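Local coordinates for phage-related protein (Bordetella bronchiseptica RB50, PDB 3BJQ) that probably serves as a major capsid protein of a prophage, one of the subunits that assemble into the shell of the phage head, at residues E[47-52]-E[298-303]; E[54-58]-E[259-263]; E[131-137]-E[240-246]; E[178-184]-E[219-225]. All coordinates share one frame; numbering follows the deposited sequence.

Contact 1: E[47-52]-E[298-303]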
loop_
_atom_site.group_PDB
_atom_site.type_symbol
_atom_site.label_atom_id
_atom_site.label_comp_id
_atom_site.label_asym_id
_atom_site.label_seq_id
_atom_site.Cartn_x
_atom_site.Cartn_y
_atom_site.Cartn_z
ATOM N N ILE E 47 -38.363 3.820 -27.313
ATOM C CA ILE E 47 -38.099 4.788 -26.269
ATOM C C ILE E 47 -39.062 4.505 -25.133
ATOM O O ILE E 47 -40.277 4.453 -25.349
ATOM C CB ILE E 47 -38.331 6.260 -26.769
ATOM C CG1 ILE E 47 -37.384 6.611 -27.923
ATOM C CG2 ILE E 47 -38.187 7.267 -25.616
ATOM C CD1 ILE E 47 -37.707 7.916 -28.621
ATOM N N LEU E 48 -38.538 4.343 -23.924
ATOM C CA LEU E 48 -39.406 4.185 -22.756
ATOM C C LEU E 48 -40.011 5.547 -22.524
ATOM O O LEU E 48 -39.287 6.523 -22.251
ATOM C CB LEU E 48 -38.637 3.657 -21.552
ATOM C CG LEU E 48 -39.534 3.164 -20.412
ATOM C CD1 LEU E 48 -40.385 1.943 -20.832
ATOM C CD2 LEU E 48 -38.676 2.813 -19.227
ATOM N N THR E 49 -41.330 5.627 -22.665
ATOM C CA THR E 49 -42.059 6.895 -22.725
ATOM C C THR E 49 -42.893 7.122 -21.472
ATOM O O THR E 49 -43.489 6.199 -20.924
ATOM C CB THR E 49 -42.919 6.929 -24.005
ATOM O OG1 THR E 49 -42.066 6.716 -25.137
ATOM C CG2 THR E 49 -43.660 8.260 -24.195
ATOM N N PHE E 50 -42.925 8.370 -21.029
ATOM C CA PHE E 50 -43.633 8.748 -19.832
ATOM C C PHE E 50 -44.729 9.742 -20.154
ATOM O O PHE E 50 -44.469 10.906 -20.452
ATOM C CB PHE E 50 -42.641 9.313 -18.817
ATOM C CG PHE E 50 -41.393 8.487 -18.700
ATOM C CD1 PHE E 50 -41.441 7.229 -18.128
ATOM C CD2 PHE E 50 -40.209 8.927 -19.243
ATOM C CE1 PHE E 50 -40.312 6.456 -18.030
ATOM C CE2 PHE E 50 -39.069 8.180 -19.155
ATOM C CZ PHE E 50 -39.112 6.940 -18.522
ATOM N N GLY E 51 -45.961 9.257 -20.094
ATOM C CA GLY E 51 -47.131 10.081 -20.274
ATOM C C GLY E 51 -47.671 10.487 -18.916
ATOM O O GLY E 51 -46.971 10.365 -17.898
ATOM N N LYS E 52 -48.920 10.943 -18.893
ATOM C CA LYS E 52 -49.519 11.456 -17.668
ATOM C C LYS E 52 -49.565 10.389 -16.589
ATOM O O LYS E 52 -49.248 10.664 -15.437
ATOM C CB LYS E 52 -50.927 12.006 -17.938
ATOM C CG LYS E 52 -51.426 12.967 -16.864
ATOM C CD LYS E 52 -52.734 13.655 -17.259
ATOM C CE LYS E 52 -53.048 14.838 -16.348
ATOM N NZ LYS E 52 -54.226 15.639 -16.852
ATOM N N ALA E 298 -33.301 11.283 -26.953
ATOM C CA ALA E 298 -34.665 10.800 -27.093
ATOM C C ALA E 298 -35.563 11.625 -26.159
ATOM O O ALA E 298 -35.209 11.867 -25.017
ATOM C CB ALA E 298 -34.723 9.339 -26.738
ATOM N N LEU E 299 -36.703 12.080 -26.673
ATOM C CA LEU E 299 -37.684 12.773 -25.858
ATOM C C LEU E 299 -38.551 11.649 -25.284
ATOM O O LEU E 299 -39.167 10.916 -26.016
ATOM C CB LEU E 299 -38.496 13.766 -26.711
ATOM C CG LEU E 299 -39.116 14.945 -25.952
ATOM C CD1 LEU E 299 -39.582 16.048 -26.898
ATOM C CD2 LEU E 299 -40.236 14.483 -25.084
ATOM N N SER E 300 -38.538 11.483 -23.971
ATOM C CA SER E 300 -39.314 10.434 -23.321
ATOM C C SER E 300 -40.559 10.985 -22.646
ATOM O O SER E 300 -41.548 10.297 -22.587
ATOM C CB SER E 300 -38.424 9.645 -22.320
ATOM O OG SER E 300 -37.663 10.510 -21.479
ATOM N N GLY E 301 -40.512 12.225 -22.149
ATOM C CA GLY E 301 -41.606 12.806 -21.372
ATOM C C GLY E 301 -41.999 14.216 -21.790
ATOM O O GLY E 301 -41.604 15.192 -21.163
HETATM N N MSE E 302 -42.815 14.304 -22.830
HETATM C CA MSE E 302 -43.272 15.590 -23.379
HETATM C C MSE E 302 -43.945 16.479 -22.342
HETATM O O MSE E 302 -43.714 17.681 -22.307
HETATM C CB MSE E 302 -44.208 15.364 -24.565
HETATM C CG MSE E 302 -44.776 16.657 -25.180
HETATM SE SE MSE E 302 -46.405 17.231 -24.323
HETATM C CE MSE E 302 -47.483 15.655 -24.945
ATOM N N LEU E 303 -44.753 15.897 -21.473
ATOM C CA LEU E 303 -45.455 16.695 -20.491
ATOM C C LEU E 303 -44.517 17.338 -19.478
ATOM O O LEU E 303 -44.942 18.199 -18.718
ATOM C CB LEU E 303 -46.491 15.853 -19.731
ATOM C CG LEU E 303 -47.732 15.422 -20.488
ATOM C CD1 LEU E 303 -48.546 14.469 -19.556
ATOM C CD2 LEU E 303 -48.568 16.615 -20.924
HETATM O O HOH W 1 -45.485 13.154 -21.559
#
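S300 lays its CB against both the carbonyl oxygen of L48 and the ring of F50: the carbon stands 3.2 Å from L48 O and 3.5 Å from F50 CE2, reaching the ring at an oblique angle. With chi1 at 47° the hydroxyl of S300 sits between its own backbone N and carbonyl carbon, near CD2 and CE2 of F50, and it is hydrogen-bonded to S262 O. One direct backbone bond joins the segments, F50 N to S300 O at 2.8 Å, almost straight at hydrogen (176°). The methyl CG2 of T49 lies against that same oxygen. The two segments run nearly parallel here, where strand 44-49, leaving its antiparallel partner 75-81, passes the end of strand 286-299 in the larger mixed sheet. Upstream of this bond, I47 aims its CB at the other segment and brings CD1 to 3.8 Å from A298 CB, while CG2 sits by L299 O. Downstream, a water gives a proton to F50 O (2.7 Å) and takes one from L303 N (2.8 Å). L303 CD1 then rests on the first turn of helix 52-58, 3.6 Å from K52 N, just past the N-cap residue G51.

Contact 2: E[54-58]-E[259-263]; sequences AFRLY and EEPSF
P261 sits in the angle formed by the rings of F55 and Y58, where helix 52-58 packs on the loop leading into strand 264-269. Y58 swings CG anti to its backbone N (chi1 -172°), which brings the ring to the proline. One ring face meets it: CG of P261 stands over that face, 4.0 Å from the Y58 ring centroid, and CD comes within 3.5 Å of Y58 CD1. F55 takes a different staggered position, with CG beside its backbone N (chi1 -77°), and slides past the proline so that F55 CE1 is 3.6 Å from P261 CB, an off-centre CH-pi contact. E260, extended beyond CG, brings its carboxylate to the edge of the Y58 ring. Y58 OH donates to the anti lone pair of E260 OE2 at 2.6 Å, the two planes being 67° apart. A water donates to Y58 OH and to P261 O, 2.6 Å each. Giving one proton and receiving another would probably polarise the phenol oxygen, and two donors, Y58 OH on OE2 and N253 ND2 on OE1, are consistent with an ionised E260.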
loop_
_atom_site.group_PDB
_atom_site.type_symbol
_atom_site.label_atom_id
_atom_site.label_comp_id
_atom_site.label_asym_id
_atom_site.label_seq_id
_atom_site.Cartn_x
_atom_site.Cartn_y
_atom_site.Cartn_z
ATOM N N ALA E 54 -47.634 7.732 -16.156
ATOM C CA ALA E 54 -46.268 7.456 -15.670
ATOM C C ALA E 54 -45.836 8.423 -14.585
ATOM O O ALA E 54 -45.326 8.012 -13.538
ATOM C CB ALA E 54 -45.266 7.511 -16.830
ATOM N N PHE E 55 -46.041 9.714 -14.831
ATOM C CA PHE E 55 -45.668 10.720 -13.832
ATOM C C PHE E 55 -46.575 10.653 -12.619
ATOM O O PHE E 55 -46.116 10.872 -11.516
ATOM C CB PHE E 55 -45.640 12.137 -14.399
ATOM C CG PHE E 55 -44.416 12.436 -15.224
ATOM C CD1 PHE E 55 -43.229 12.764 -14.616
ATOM C CD2 PHE E 55 -44.461 12.404 -16.602
ATOM C CE1 PHE E 55 -42.088 13.057 -15.370
ATOM C CE2 PHE E 55 -43.336 12.699 -17.363
ATOM C CZ PHE E 55 -42.146 13.031 -16.735
ATOM N N ARG E 56 -47.849 10.344 -12.812
ATOM C CA ARG E 56 -48.749 10.191 -11.677
ATOM C C ARG E 56 -48.289 9.021 -10.793
ATOM O O ARG E 56 -48.223 9.155 -9.573
ATOM C CB ARG E 56 -50.178 9.942 -12.131
ATOM C CG ARG E 56 -51.119 9.930 -10.956
ATOM C CD ARG E 56 -52.548 9.969 -11.370
ATOM N NE ARG E 56 -53.386 10.306 -10.226
ATOM C CZ ARG E 56 -53.496 11.529 -9.705
ATOM N NH1 ARG E 56 -52.823 12.560 -10.223
ATOM N NH2 ARG E 56 -54.293 11.724 -8.666
ATOM N N LEU E 57 -48.012 7.884 -11.423
ATOM C CA LEU E 57 -47.528 6.677 -10.726
ATOM C C LEU E 57 -46.199 6.934 -10.003
ATOM O O LEU E 57 -45.999 6.499 -8.875
ATOM C CB LEU E 57 -47.322 5.526 -11.726
ATOM C CG LEU E 57 -47.578 4.126 -11.166
ATOM C CD1 LEU E 57 -49.074 3.909 -11.046
ATOM C CD2 LEU E 57 -46.963 3.027 -12.027
ATOM N N TYR E 58 -45.313 7.660 -10.666
ATOM C CA TYR E 58 -44.023 8.025 -10.120
ATOM C C TYR E 58 -44.167 8.764 -8.797
ATOM O O TYR E 58 -43.381 8.531 -7.891
ATOM C CB TYR E 58 -43.268 8.894 -11.121
ATOM C CG TYR E 58 -41.819 9.220 -10.812
ATOM C CD1 TYR E 58 -40.843 8.225 -10.735
ATOM C CD2 TYR E 58 -41.410 10.532 -10.692
ATOM C CE1 TYR E 58 -39.504 8.551 -10.492
ATOM C CE2 TYR E 58 -40.071 10.873 -10.464
ATOM C CZ TYR E 58 -39.131 9.889 -10.352
ATOM O OH TYR E 58 -37.822 10.268 -10.137
ATOM N N GLU E 259 -35.248 4.523 -17.424
ATOM C CA GLU E 259 -36.484 4.014 -16.858
ATOM C C GLU E 259 -37.170 4.998 -15.894
ATOM O O GLU E 259 -38.314 4.793 -15.496
ATOM C CB GLU E 259 -36.180 2.711 -16.117
ATOM C CG GLU E 259 -35.529 1.635 -16.997
ATOM C CD GLU E 259 -35.284 0.333 -16.237
ATOM O OE1 GLU E 259 -34.128 0.091 -15.830
ATOM O OE2 GLU E 259 -36.245 -0.449 -16.039
ATOM N N GLU E 260 -36.459 6.051 -15.511
ATOM C CA GLU E 260 -36.961 7.005 -14.547
ATOM C C GLU E 260 -37.611 8.192 -15.272
ATOM O O GLU E 260 -36.998 8.751 -16.192
ATOM C CB GLU E 260 -35.823 7.483 -13.650
ATOM C CG GLU E 260 -36.210 8.625 -12.763
ATOM C CD GLU E 260 -35.104 8.994 -11.801
ATOM O OE1 GLU E 260 -33.914 8.862 -12.179
ATOM O OE2 GLU E 260 -35.438 9.413 -10.675
ATOM N N PRO E 261 -38.876 8.518 -14.918
ATOM C CA PRO E 261 -39.566 9.668 -15.499
ATOM C C PRO E 261 -38.766 10.962 -15.529
ATOM O O PRO E 261 -38.290 11.467 -14.487
ATOM C CB PRO E 261 -40.845 9.762 -14.681
ATOM C CG PRO E 261 -41.139 8.394 -14.310
ATOM C CD PRO E 261 -39.796 7.741 -14.070
ATOM N N SER E 262 -38.627 11.477 -16.749
ATOM C CA SER E 262 -37.915 12.697 -17.040
ATOM C C SER E 262 -38.282 13.159 -18.444
ATOM O O SER E 262 -38.848 12.383 -19.216
ATOM C CB SER E 262 -36.391 12.453 -16.946
ATOM O OG SER E 262 -35.680 13.666 -16.764
ATOM N N PHE E 263 -37.979 14.414 -18.770
ATOM C CA PHE E 263 -38.233 14.937 -20.121
ATOM C C PHE E 263 -37.520 14.146 -21.214
ATOM O O PHE E 263 -38.086 13.851 -22.268
ATOM C CB PHE E 263 -37.806 16.412 -20.229
ATOM C CG PHE E 263 -37.772 16.931 -21.649
ATOM C CD1 PHE E 263 -38.934 17.317 -22.283
ATOM C CD2 PHE E 263 -36.576 17.030 -22.340
ATOM C CE1 PHE E 263 -38.915 17.756 -23.586
ATOM C CE2 PHE E 263 -36.550 17.475 -23.632
ATOM C CZ PHE E 263 -37.717 17.837 -24.258
HETATM O O HOH W 2 -37.159 11.757 -12.150
#

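Contact 3: E[131-137]-E[240-246]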
loop_
_atom_site.group_PDB
_atom_site.type_symbol
_atom_site.label_atom_id
_atom_site.label_comp_id
_atom_site.label_asym_id
_atom_site.label_seq_id
_atom_site.Cartn_x
_atom_site.Cartn_y
_atom_site.Cartn_z
ATOM N N ALA E 131 -35.737 18.967 -28.843
ATOM C CA ALA E 131 -36.385 19.813 -27.827
ATOM C C ALA E 131 -37.130 21.006 -28.396
ATOM O O ALA E 131 -38.170 21.381 -27.863
ATOM C CB ALA E 131 -35.395 20.268 -26.806
ATOM N N LEU E 132 -36.620 21.587 -29.483
ATOM C CA LEU E 132 -37.208 22.811 -30.058
ATOM C C LEU E 132 -38.140 22.543 -31.243
ATOM O O LEU E 132 -38.486 23.449 -32.008
ATOM C CB LEU E 132 -36.101 23.774 -30.480
ATOM C CG LEU E 132 -35.074 24.082 -29.384
ATOM C CD1 LEU E 132 -34.092 25.154 -29.891
ATOM C CD2 LEU E 132 -35.726 24.538 -28.096
ATOM N N ASP E 133 -38.568 21.298 -31.370
ATOM C CA ASP E 133 -39.483 20.889 -32.416
ATOM C C ASP E 133 -40.908 21.004 -31.890
ATOM O O ASP E 133 -41.295 20.227 -31.004
ATOM C CB ASP E 133 -39.174 19.454 -32.797
ATOM C CG ASP E 133 -40.041 18.938 -33.910
ATOM O OD1 ASP E 133 -40.913 19.679 -34.398
ATOM O OD2 ASP E 133 -39.860 17.756 -34.269
ATOM N N PRO E 134 -41.688 21.991 -32.410
ATOM C CA PRO E 134 -43.028 22.224 -31.880
ATOM C C PRO E 134 -43.994 21.068 -32.138
ATOM O O PRO E 134 -44.997 20.934 -31.441
ATOM C CB PRO E 134 -43.472 23.488 -32.614
ATOM C CG PRO E 134 -42.672 23.527 -33.843
ATOM C CD PRO E 134 -41.362 22.933 -33.498
ATOM N N ALA E 135 -43.693 20.248 -33.133
ATOM C CA ALA E 135 -44.509 19.081 -33.453
ATOM C C ALA E 135 -44.500 18.015 -32.343
ATOM O O ALA E 135 -45.369 17.160 -32.299
ATOM C CB ALA E 135 -44.041 18.461 -34.758
ATOM N N LYS E 136 -43.535 18.077 -31.437
ATOM C CA LYS E 136 -43.411 17.071 -30.381
ATOM C C LYS E 136 -44.213 17.453 -29.158
ATOM O O LYS E 136 -44.261 16.700 -28.199
ATOM C CB LYS E 136 -41.952 16.917 -29.958
ATOM C CG LYS E 136 -40.971 16.859 -31.132
ATOM C CD LYS E 136 -40.839 15.500 -31.703
ATOM C CE LYS E 136 -39.642 14.765 -31.147
ATOM N NZ LYS E 136 -39.707 13.359 -31.655
ATOM N N TYR E 137 -44.837 18.624 -29.172
ATOM C CA TYR E 137 -45.564 19.101 -28.007
ATOM C C TYR E 137 -47.037 19.227 -28.311
ATOM O O TYR E 137 -47.408 19.510 -29.448
ATOM C CB TYR E 137 -45.010 20.461 -27.604
ATOM C CG TYR E 137 -43.555 20.416 -27.231
ATOM C CD1 TYR E 137 -43.163 20.125 -25.924
ATOM C CD2 TYR E 137 -42.568 20.623 -28.186
ATOM C CE1 TYR E 137 -41.842 20.062 -25.576
ATOM C CE2 TYR E 137 -41.227 20.564 -27.844
ATOM C CZ TYR E 137 -40.874 20.288 -26.534
ATOM O OH TYR E 137 -39.559 20.230 -26.163
ATOM N N VAL E 240 -27.566 27.225 -32.668
ATOM C CA VAL E 240 -28.094 25.869 -32.551
ATOM C C VAL E 240 -29.456 25.894 -31.795
ATOM O O VAL E 240 -30.371 25.151 -32.115
ATOM C CB VAL E 240 -27.051 24.944 -31.857
ATOM C CG1 VAL E 240 -27.620 23.545 -31.585
ATOM C CG2 VAL E 240 -25.754 24.871 -32.675
ATOM N N TRP E 241 -29.566 26.751 -30.777
ATOM C CA TRP E 241 -30.776 26.805 -29.949
ATOM C C TRP E 241 -31.744 27.905 -30.405
ATOM O O TRP E 241 -32.690 28.271 -29.676
ATOM C CB TRP E 241 -30.381 26.955 -28.473
ATOM C CG TRP E 241 -29.634 25.782 -28.038
ATOM C CD1 TRP E 241 -28.287 25.639 -28.046
ATOM C CD2 TRP E 241 -30.172 24.536 -27.576
ATOM N NE1 TRP E 241 -27.947 24.380 -27.644
ATOM C CE2 TRP E 241 -29.080 23.679 -27.333
ATOM C CE3 TRP E 241 -31.473 24.056 -27.349
ATOM C CZ2 TRP E 241 -29.233 22.374 -26.834
ATOM C CZ3 TRP E 241 -31.631 22.760 -26.854
ATOM C CH2 TRP E 241 -30.520 21.932 -26.610
ATOM N N GLY E 242 -31.511 28.409 -31.618
ATOM C CA GLY E 242 -32.386 29.344 -32.277
ATOM C C GLY E 242 -32.707 30.554 -31.436
ATOM O O GLY E 242 -31.882 30.970 -30.611
ATOM N N PRO E 243 -33.891 31.150 -31.655
ATOM C CA PRO E 243 -34.333 32.286 -30.856
ATOM C C PRO E 243 -35.275 31.861 -29.724
ATOM O O PRO E 243 -36.010 32.682 -29.188
ATOM C CB PRO E 243 -35.078 33.126 -31.893
ATOM C CG PRO E 243 -35.706 32.108 -32.790
ATOM C CD PRO E 243 -34.877 30.842 -32.708
ATOM N N ASP E 244 -35.196 30.596 -29.320
ATOM C CA ASP E 244 -36.206 30.015 -28.451
ATOM C C ASP E 244 -35.892 30.005 -26.964
ATOM O O ASP E 244 -34.784 30.299 -26.530
ATOM C CB ASP E 244 -36.493 28.585 -28.899
ATOM C CG ASP E 244 -36.999 28.502 -30.327
ATOM O OD1 ASP E 244 -37.486 29.517 -30.888
ATOM O OD2 ASP E 244 -36.944 27.390 -30.879
ATOM N N VAL E 245 -36.935 29.700 -26.192
ATOM C CA VAL E 245 -36.828 29.461 -24.756
ATOM C C VAL E 245 -37.514 28.138 -24.496
ATOM O O VAL E 245 -38.487 27.822 -25.168
ATOM C CB VAL E 245 -37.468 30.594 -23.965
ATOM C CG1 VAL E 245 -37.523 30.263 -22.469
ATOM C CG2 VAL E 245 -36.678 31.880 -24.245
ATOM N N TRP E 246 -36.979 27.346 -23.574
ATOM C CA TRP E 246 -37.548 26.039 -23.263
ATOM C C TRP E 246 -37.492 25.838 -21.747
ATOM O O TRP E 246 -36.580 26.325 -21.106
ATOM C CB TRP E 246 -36.762 24.963 -23.993
ATOM C CG TRP E 246 -37.120 23.546 -23.643
ATOM C CD1 TRP E 246 -37.985 22.724 -24.319
ATOM C CD2 TRP E 246 -36.597 22.765 -22.551
ATOM N NE1 TRP E 246 -38.039 21.503 -23.709
ATOM C CE2 TRP E 246 -37.201 21.495 -22.625
ATOM C CE3 TRP E 246 -35.684 23.023 -21.515
ATOM C CZ2 TRP E 246 -36.927 20.479 -21.702
ATOM C CZ3 TRP E 246 -35.411 22.019 -20.594
ATOM C CH2 TRP E 246 -36.031 20.751 -20.703
HETATM O O HOH W 3 -38.603 26.057 -32.409
#
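Y137 OH is gripped by two groups: W246 NE1 across the contact and A131 O in its own segment. The hydroxyl gives its proton to A131 O, at a modelled 2.5 Å that is suspiciously short and doubtful in its exact value, and accepts a weak bond from W246 NE1, 3.2 Å long and bent to 130° at hydrogen. The oxygen lies in the indole plane at its edge, and the two aromatic side chains cross at about a right angle. A131 CB meanwhile sits over one face of the same indole. Next along, L132 is the main apolar wedge. CG beside the backbone N (chi1 -52°) carries CD1 to W241, 3.8 Å from CE3 and 3.4 Å from W241 O, while CD2 approaches W246 CB. The flank of L132 also meets D244, whose OD2 is 3.7 Å from L132 CB; D310 N holds the other carboxylate oxygen. A water stands 2.6 Å from both L132 O and D244 OD2. The type II' turn W241-D244, with G242 at positive phi, brings W241 and D244 to L132. Here the end of the long helix 105-131 docks against strand 245-248, consistent with the junction of spine helix and A-domain in HK97-like capsid proteins.

Contact 4: E[178-184]-E[219-225]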
loop_
_atom_site.group_PDB
_atom_site.type_symbol
_atom_site.label_atom_id
_atom_site.label_comp_id
_atom_site.label_asym_id
_atom_site.label_seq_id
_atom_site.Cartn_x
_atom_site.Cartn_y
_atom_site.Cartn_z
ATOM N N ASN E 178 -37.218 22.170 -13.464
ATOM C CA ASN E 178 -35.959 22.567 -12.840
ATOM C C ASN E 178 -34.871 23.000 -13.819
ATOM O O ASN E 178 -33.740 23.288 -13.403
ATOM C CB ASN E 178 -35.442 21.439 -11.939
ATOM C CG ASN E 178 -35.266 20.145 -12.680
ATOM O OD1 ASN E 178 -35.528 20.065 -13.880
ATOM N ND2 ASN E 178 -34.813 19.123 -11.976
ATOM N N ARG E 179 -35.215 23.050 -15.102
ATOM C CA ARG E 179 -34.294 23.478 -16.131
ATOM C C ARG E 179 -34.951 24.522 -16.993
ATOM O O ARG E 179 -36.014 24.270 -17.533
ATOM C CB ARG E 179 -33.945 22.351 -17.088
ATOM C CG ARG E 179 -33.179 21.248 -16.522
ATOM C CD ARG E 179 -31.720 21.582 -16.289
ATOM N NE ARG E 179 -31.116 20.372 -15.755
ATOM C CZ ARG E 179 -31.215 19.996 -14.488
ATOM N NH1 ARG E 179 -31.835 20.763 -13.608
ATOM N NH2 ARG E 179 -30.663 18.862 -14.100
ATOM N N LEU E 180 -34.307 25.672 -17.146
ATOM C CA LEU E 180 -34.779 26.681 -18.106
ATOM C C LEU E 180 -33.642 26.920 -19.083
ATOM O O LEU E 180 -32.542 27.239 -18.660
ATOM C CB LEU E 180 -35.226 27.972 -17.393
ATOM C CG LEU E 180 -36.055 28.999 -18.201
ATOM C CD1 LEU E 180 -37.014 29.752 -17.292
ATOM C CD2 LEU E 180 -35.153 29.955 -18.900
HETATM N N MSE E 181 -33.908 26.698 -20.377
HETATM C CA MSE E 181 -32.970 26.966 -21.443
HETATM C C MSE E 181 -33.314 28.312 -22.103
HETATM O O MSE E 181 -34.369 28.458 -22.706
HETATM C CB MSE E 181 -33.051 25.856 -22.510
HETATM C CG MSE E 181 -31.914 25.806 -23.506
HETATM SE SE MSE E 181 -31.807 27.204 -24.835
HETATM C CE MSE E 181 -33.497 26.980 -25.689
ATOM N N LEU E 182 -32.429 29.288 -21.966
ATOM C CA LEU E 182 -32.536 30.559 -22.687
ATOM C C LEU E 182 -31.541 30.527 -23.835
ATOM O O LEU E 182 -30.333 30.385 -23.591
ATOM C CB LEU E 182 -32.132 31.724 -21.791
ATOM C CG LEU E 182 -32.921 31.986 -20.513
ATOM C CD1 LEU E 182 -32.323 33.147 -19.772
ATOM C CD2 LEU E 182 -34.368 32.271 -20.872
ATOM N N SER E 183 -32.008 30.704 -25.063
ATOM C CA SER E 183 -31.081 30.867 -26.164
ATOM C C SER E 183 -30.347 32.190 -25.981
ATOM O O SER E 183 -30.835 33.094 -25.332
ATOM C CB SER E 183 -31.804 30.906 -27.488
ATOM O OG SER E 183 -32.694 32.023 -27.557
ATOM N N ARG E 184 -29.179 32.292 -26.584
ATOM C CA ARG E 184 -28.356 33.489 -26.560
ATOM C C ARG E 184 -29.193 34.742 -26.848
ATOM O O ARG E 184 -29.121 35.733 -26.117
ATOM C CB ARG E 184 -27.270 33.296 -27.625
ATOM C CG ARG E 184 -26.194 34.331 -27.702
ATOM C CD ARG E 184 -25.136 33.864 -28.717
ATOM N NE ARG E 184 -25.604 33.992 -30.087
ATOM C CZ ARG E 184 -25.209 34.934 -30.942
ATOM N NH1 ARG E 184 -24.305 35.842 -30.596
ATOM N NH2 ARG E 184 -25.708 34.960 -32.170
ATOM N N VAL E 219 -36.483 28.910 -10.765
ATOM C CA VAL E 219 -36.071 27.713 -11.456
ATOM C C VAL E 219 -34.687 27.354 -10.937
ATOM O O VAL E 219 -33.789 28.212 -10.857
ATOM C CB VAL E 219 -36.018 27.875 -12.995
ATOM C CG1 VAL E 219 -37.437 28.061 -13.577
ATOM C CG2 VAL E 219 -35.102 29.030 -13.390
ATOM N N GLU E 220 -34.516 26.074 -10.631
ATOM C CA GLU E 220 -33.265 25.544 -10.116
ATOM C C GLU E 220 -32.034 25.919 -10.939
ATOM O O GLU E 220 -31.020 26.334 -10.398
ATOM C CB GLU E 220 -33.356 24.025 -10.055
ATOM C CG GLU E 220 -32.204 23.343 -9.358
ATOM C CD GLU E 220 -32.450 21.855 -9.222
ATOM O OE1 GLU E 220 -33.025 21.452 -8.185
ATOM O OE2 GLU E 220 -32.117 21.106 -10.168
ATOM N N GLU E 221 -32.115 25.742 -12.244
ATOM C CA GLU E 221 -30.965 25.959 -13.085
ATOM C C GLU E 221 -31.380 26.568 -14.412
ATOM O O GLU E 221 -32.348 26.128 -15.023
ATOM C CB GLU E 221 -30.265 24.626 -13.305
ATOM C CG GLU E 221 -28.969 24.726 -14.111
ATOM C CD GLU E 221 -28.111 23.481 -13.999
ATOM O OE1 GLU E 221 -28.613 22.451 -13.490
ATOM O OE2 GLU E 221 -26.937 23.537 -14.432
ATOM N N ILE E 222 -30.648 27.595 -14.832
ATOM C CA ILE E 222 -30.840 28.223 -16.134
ATOM C C ILE E 222 -29.610 27.887 -16.944
ATOM O O ILE E 222 -28.492 28.101 -16.470
ATOM C CB ILE E 222 -30.992 29.775 -16.016
ATOM C CG1 ILE E 222 -32.254 30.122 -15.237
ATOM C CG2 ILE E 222 -30.996 30.457 -17.440
ATOM C CD1 ILE E 222 -32.573 31.635 -15.150
ATOM N N VAL E 223 -29.806 27.332 -18.137
ATOM C CA VAL E 223 -28.708 27.027 -19.051
ATOM C C VAL E 223 -28.888 27.886 -20.302
ATOM O O VAL E 223 -30.015 28.156 -20.713
ATOM C CB VAL E 223 -28.608 25.505 -19.335
ATOM C CG1 VAL E 223 -28.381 24.744 -18.022
ATOM C CG2 VAL E 223 -29.828 24.974 -20.060
ATOM N N VAL E 224 -27.777 28.377 -20.857
ATOM C CA VAL E 224 -27.816 29.250 -22.013
ATOM C C VAL E 224 -27.332 28.532 -23.271
ATOM O O VAL E 224 -26.228 27.991 -23.292
ATOM C CB VAL E 224 -26.951 30.501 -21.816
ATOM C CG1 VAL E 224 -27.143 31.454 -23.008
ATOM C CG2 VAL E 224 -27.311 31.197 -20.471
ATOM N N GLY E 225 -28.157 28.578 -24.319
ATOM C CA GLY E 225 -27.842 27.958 -25.602
ATOM C C GLY E 225 -27.013 28.862 -26.456
ATOM O O GLY E 225 -27.556 29.652 -27.211
#
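N178 and E220 lie side by side, the backbone oxygen of N178 3.4 Å from E220 CB and weakly bonded to E221 N. With R179, N178 forms a classic bulge opposite G248. R179 bends at chi2 (-75°), and its guanidinium serves two acids differently: E220 OE2 lies at the edge, in plane, with a weak 3.5 Å bond from NH1, whereas E221 OE1 sits over a face, a long 3.6 Å from NH1, where charge alone acts. NH1 also donates to N178 O; D252 is the stronger partner of R179, and K33 that of E221. From L180 the parallel pairing is regular: L180 N bonds to E221 O and L180 O to V223 N (2.8 Å), while L180 CD1 reaches V219 CG1. M181, modelled as selenomethionine, falls on the opposite face with V223, and its doubly bent chain lays SE 3.9 Å from G225 N. L182 returns to the side of L180, setting CD1 3.8 Å from I222 CG2, with helix 210-217 packed on both residues; L182 N donates to V223 O and L182 O accepts from G225 N. S183 OG caps A186 N at the start of helix 184-191 and also bonds to D244 O. R184 N closes the pairing on G225 O (3.2 Å), its guanidinium going on to D239. Adjacent parallel strands joined through helices 184-191, 194-199 and 210-217 make a beta-alpha-beta crossover, here inside the capsid-protein sheet.

How the contacts relate
Contacts 1 and 2 are close neighbours, centres 8 Å apart, joined where F263 O lies 2.9 Å from G301 N and 3.0 Å from S300 N, probable hydrogen bonds. F263 then links contact 2 to contact 3, its CD2 3.5 Å from W246 CZ2. Contact 3 passes straight into contact 4 through one sheet: W246 O is 2.8 Å from M181 N. Contact 4 is nested along the chain within all the others and stays about 10 Å from contact 1 at nearest atoms. Towards the outside, contact 2 meets a second subunit, whose R117 makes a cation-pi contact with Y58; a tetraethylene glycol, probably from crystallisation, lies about 3 Å from that side chain.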